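PDB 6QLC: ssDNA binding RNA Polymerase cofactor from Pseudomonas phage LUZ7, which binds single-stranded DNA and acts as a cofactor of RNA polymerase, probably regulating transcription of the phage genome. Local coordinates for residues A[25-33]-A[41-49]. Residues are numbered along the deposited sequence; the frame is centred on the assembly and turned at random. Where two conformers were deposited one is given.
Sequences ASAYLNFHF and VRLVSLGLR
Phe31 meets two residues of the partner strand, Leu43 and Val44, and this classic beta bulge interrupts the antiparallel hairpin of residues 27-33 and 41-48. Phe31 N gives a nearly straight bond of 2.9 Å to Val44 O, whereas Leu43 N reaches Phe31 O at a bent 134°. Beyond the bulge the ladder resumes one residue out of step, Phe33 and Val41 exchanging two backbone bonds; before it, Leu29 and Leu46 do the same. On the face carrying Tyr28, Asn30 and His32, Arg42 reaches diagonally across to the neighbouring strand, past His32 to Asn30; its side chain is modelled in two conformers, and what follows, including the stack on Asn30, holds for one of them. CB lies 3.4 Å from His32 NE2, and CG, anti to the backbone N, passes over the imidazole face in a CH-pi contact. CD then comes within 3.4 Å of Asn30 OD1. A bend at chi3 lays the guanidinium over the Asn30 amide, the planes stacked 17° apart; OD1 sits above NE, at an angle too poor for a hydrogen bond, and NH2 ends 3.9 Å from Asn30 ND2. The same guanidinium stands steeply to the imidazole, with His32 CE1 at its edge. On the other face, Leu29 CB packs against Leu46 CB and Leu48 CD2. Phe31 meets Phe31 of the second subunit there, and strand 27-33 pairs antiparallel with a strand of that subunit, so the sheet continues across the dimer. Near the hairpin's open end, Gly47 CA lies over one face of the Tyr28 ring, 3.9 Å from its centroid and 14° off the normal.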
# COMPACT_ATOMS: atom_id res chain seq x y z
N ALA A 25 -21.76 2.77 -2.51
CA ALA A 25 -20.38 2.99 -2.93
C ALA A 25 -19.46 3.10 -1.72
O ALA A 25 -19.90 3.11 -0.57
CB ALA A 25 -20.27 4.25 -3.80
N SER A 26 -18.15 3.17 -2.00
CA SER A 26 -17.13 3.31 -0.96
C SER A 26 -15.87 3.92 -1.57
O SER A 26 -15.70 3.94 -2.80
CB SER A 26 -16.80 1.97 -0.29
OG SER A 26 -16.61 0.95 -1.25
N ALA A 27 -14.99 4.41 -0.71
CA ALA A 27 -13.73 5.00 -1.13
C ALA A 27 -12.61 3.98 -0.98
O ALA A 27 -12.67 3.09 -0.13
CB ALA A 27 -13.42 6.26 -0.34
N TYR A 28 -11.58 4.12 -1.83
CA TYR A 28 -10.42 3.23 -1.85
C TYR A 28 -9.15 4.07 -1.85
O TYR A 28 -9.09 5.14 -2.46
CB TYR A 28 -10.43 2.29 -3.08
CG TYR A 28 -11.40 1.13 -2.92
CD1 TYR A 28 -12.77 1.36 -2.78
CD2 TYR A 28 -10.96 -0.19 -2.88
CE1 TYR A 28 -13.67 0.32 -2.60
CE2 TYR A 28 -11.86 -1.25 -2.72
CZ TYR A 28 -13.22 -0.98 -2.58
OH TYR A 28 -14.14 -1.99 -2.41
N LEU A 29 -8.12 3.57 -1.18
CA LEU A 29 -6.79 4.14 -1.26
C LEU A 29 -5.93 3.24 -2.13
O LEU A 29 -5.64 2.11 -1.73
CB LEU A 29 -6.16 4.29 0.12
CG LEU A 29 -4.92 5.16 0.05
CD1 LEU A 29 -5.35 6.59 0.10
CD2 LEU A 29 -3.98 4.85 1.17
N ASN A 30 -5.50 3.74 -3.28
CA ASN A 30 -4.78 2.96 -4.27
C ASN A 30 -3.31 3.34 -4.31
O ASN A 30 -2.97 4.52 -4.37
CB ASN A 30 -5.41 3.15 -5.63
CG ASN A 30 -6.82 2.64 -5.66
OD1 ASN A 30 -7.05 1.44 -5.53
ND2 ASN A 30 -7.79 3.54 -5.78
N PHE A 31 -2.47 2.33 -4.31
CA PHE A 31 -1.03 2.52 -4.37
C PHE A 31 -0.57 2.14 -5.78
O PHE A 31 -0.61 0.96 -6.15
CB PHE A 31 -0.34 1.65 -3.32
CG PHE A 31 -0.71 2.02 -1.91
CD1 PHE A 31 -1.97 1.73 -1.41
CD2 PHE A 31 0.20 2.68 -1.10
CE1 PHE A 31 -2.32 2.08 -0.12
CE2 PHE A 31 -0.14 3.02 0.18
CZ PHE A 31 -1.40 2.73 0.68
N HIS A 32 -0.14 3.13 -6.56
CA HIS A 32 0.35 2.88 -7.91
C HIS A 32 1.86 2.95 -7.97
O HIS A 32 2.49 3.68 -7.20
CB HIS A 32 -0.24 3.88 -8.91
CG HIS A 32 -1.67 3.62 -9.23
ND1 HIS A 32 -2.70 4.11 -8.46
CD2 HIS A 32 -2.24 2.89 -10.22
CE1 HIS A 32 -3.85 3.71 -8.97
NE2 HIS A 32 -3.60 2.97 -10.03
N PHE A 33 2.43 2.19 -8.91
CA PHE A 33 3.86 2.24 -9.14
C PHE A 33 4.18 2.35 -10.63
O PHE A 33 3.50 1.73 -11.45
CB PHE A 33 4.53 0.99 -8.57
CG PHE A 33 5.99 1.16 -8.38
CD1 PHE A 33 6.49 1.78 -7.23
CD2 PHE A 33 6.89 0.73 -9.36
CE1 PHE A 33 7.87 1.95 -7.05
CE2 PHE A 33 8.25 0.90 -9.20
CZ PHE A 33 8.75 1.51 -8.05
N VAL A 41 1.09 0.84 -12.66
CA VAL A 41 0.27 -0.31 -12.30
C VAL A 41 -0.19 -0.15 -10.85
O VAL A 41 0.58 0.30 -9.99
CB VAL A 41 1.03 -1.63 -12.52
CG1 VAL A 41 2.23 -1.75 -11.59
CG2 VAL A 41 0.11 -2.83 -12.40
N ARG A 42 -1.43 -0.53 -10.58
CA ARG A 42 -2.00 -0.43 -9.23
C ARG A 42 -1.53 -1.64 -8.42
O ARG A 42 -2.03 -2.75 -8.59
CB ARG A 42 -3.52 -0.35 -9.30
CG ARG A 42 -4.21 -0.31 -7.94
CD ARG A 42 -5.73 -0.26 -8.11
NE ARG A 42 -6.16 1.04 -8.61
CZ ARG A 42 -7.38 1.30 -9.07
NH1 ARG A 42 -8.30 0.34 -9.08
NH2 ARG A 42 -7.68 2.52 -9.50
N LEU A 43 -0.56 -1.42 -7.53
CA LEU A 43 -0.01 -2.53 -6.75
C LEU A 43 -1.05 -3.11 -5.80
O LEU A 43 -1.30 -4.33 -5.81
CB LEU A 43 1.23 -2.07 -5.97
CG LEU A 43 2.52 -2.22 -6.76
CD1 LEU A 43 3.71 -1.66 -5.99
CD2 LEU A 43 2.71 -3.68 -7.10
N VAL A 44 -1.66 -2.27 -4.97
CA VAL A 44 -2.57 -2.69 -3.92
C VAL A 44 -3.64 -1.63 -3.76
O VAL A 44 -3.42 -0.44 -4.03
CB VAL A 44 -1.87 -2.91 -2.55
CG1 VAL A 44 -0.68 -3.78 -2.70
CG2 VAL A 44 -1.43 -1.59 -1.97
N SER A 45 -4.82 -2.07 -3.32
CA SER A 45 -5.93 -1.17 -3.04
C SER A 45 -6.38 -1.37 -1.60
O SER A 45 -6.43 -2.50 -1.11
CB SER A 45 -7.08 -1.42 -4.00
OG SER A 45 -7.81 -0.24 -4.24
N LEU A 46 -6.71 -0.27 -0.91
CA LEU A 46 -7.24 -0.34 0.44
C LEU A 46 -8.64 0.25 0.45
O LEU A 46 -8.81 1.45 0.20
CB LEU A 46 -6.36 0.40 1.44
CG LEU A 46 -7.00 0.52 2.83
CD1 LEU A 46 -7.07 -0.83 3.55
CD2 LEU A 46 -6.26 1.55 3.66
N GLY A 47 -9.64 -0.58 0.75
CA GLY A 47 -10.99 -0.08 0.95
C GLY A 47 -11.08 0.60 2.31
O GLY A 47 -10.72 0.02 3.33
N LEU A 48 -11.57 1.84 2.30
CA LEU A 48 -11.71 2.64 3.52
C LEU A 48 -13.11 2.40 4.09
O LEU A 48 -14.09 2.98 3.62
CB LEU A 48 -11.46 4.12 3.23
CG LEU A 48 -10.23 4.42 2.37
CD1 LEU A 48 -10.13 5.91 2.08
CD2 LEU A 48 -8.97 3.95 3.07
N ARG A 49 -13.18 1.54 5.10
CA ARG A 49 -14.43 1.21 5.77
C ARG A 49 -14.87 2.36 6.67
O ARG A 49 -14.07 2.90 7.45
CB ARG A 49 -14.26 -0.07 6.57
CG ARG A 49 -13.66 -1.22 5.77
CD ARG A 49 -13.19 -2.35 6.66
NE ARG A 49 -14.23 -2.80 7.58
CZ ARG A 49 -15.09 -3.78 7.31
NH1 ARG A 49 -15.03 -4.42 6.15
NH2 ARG A 49 -16.01 -4.12 8.20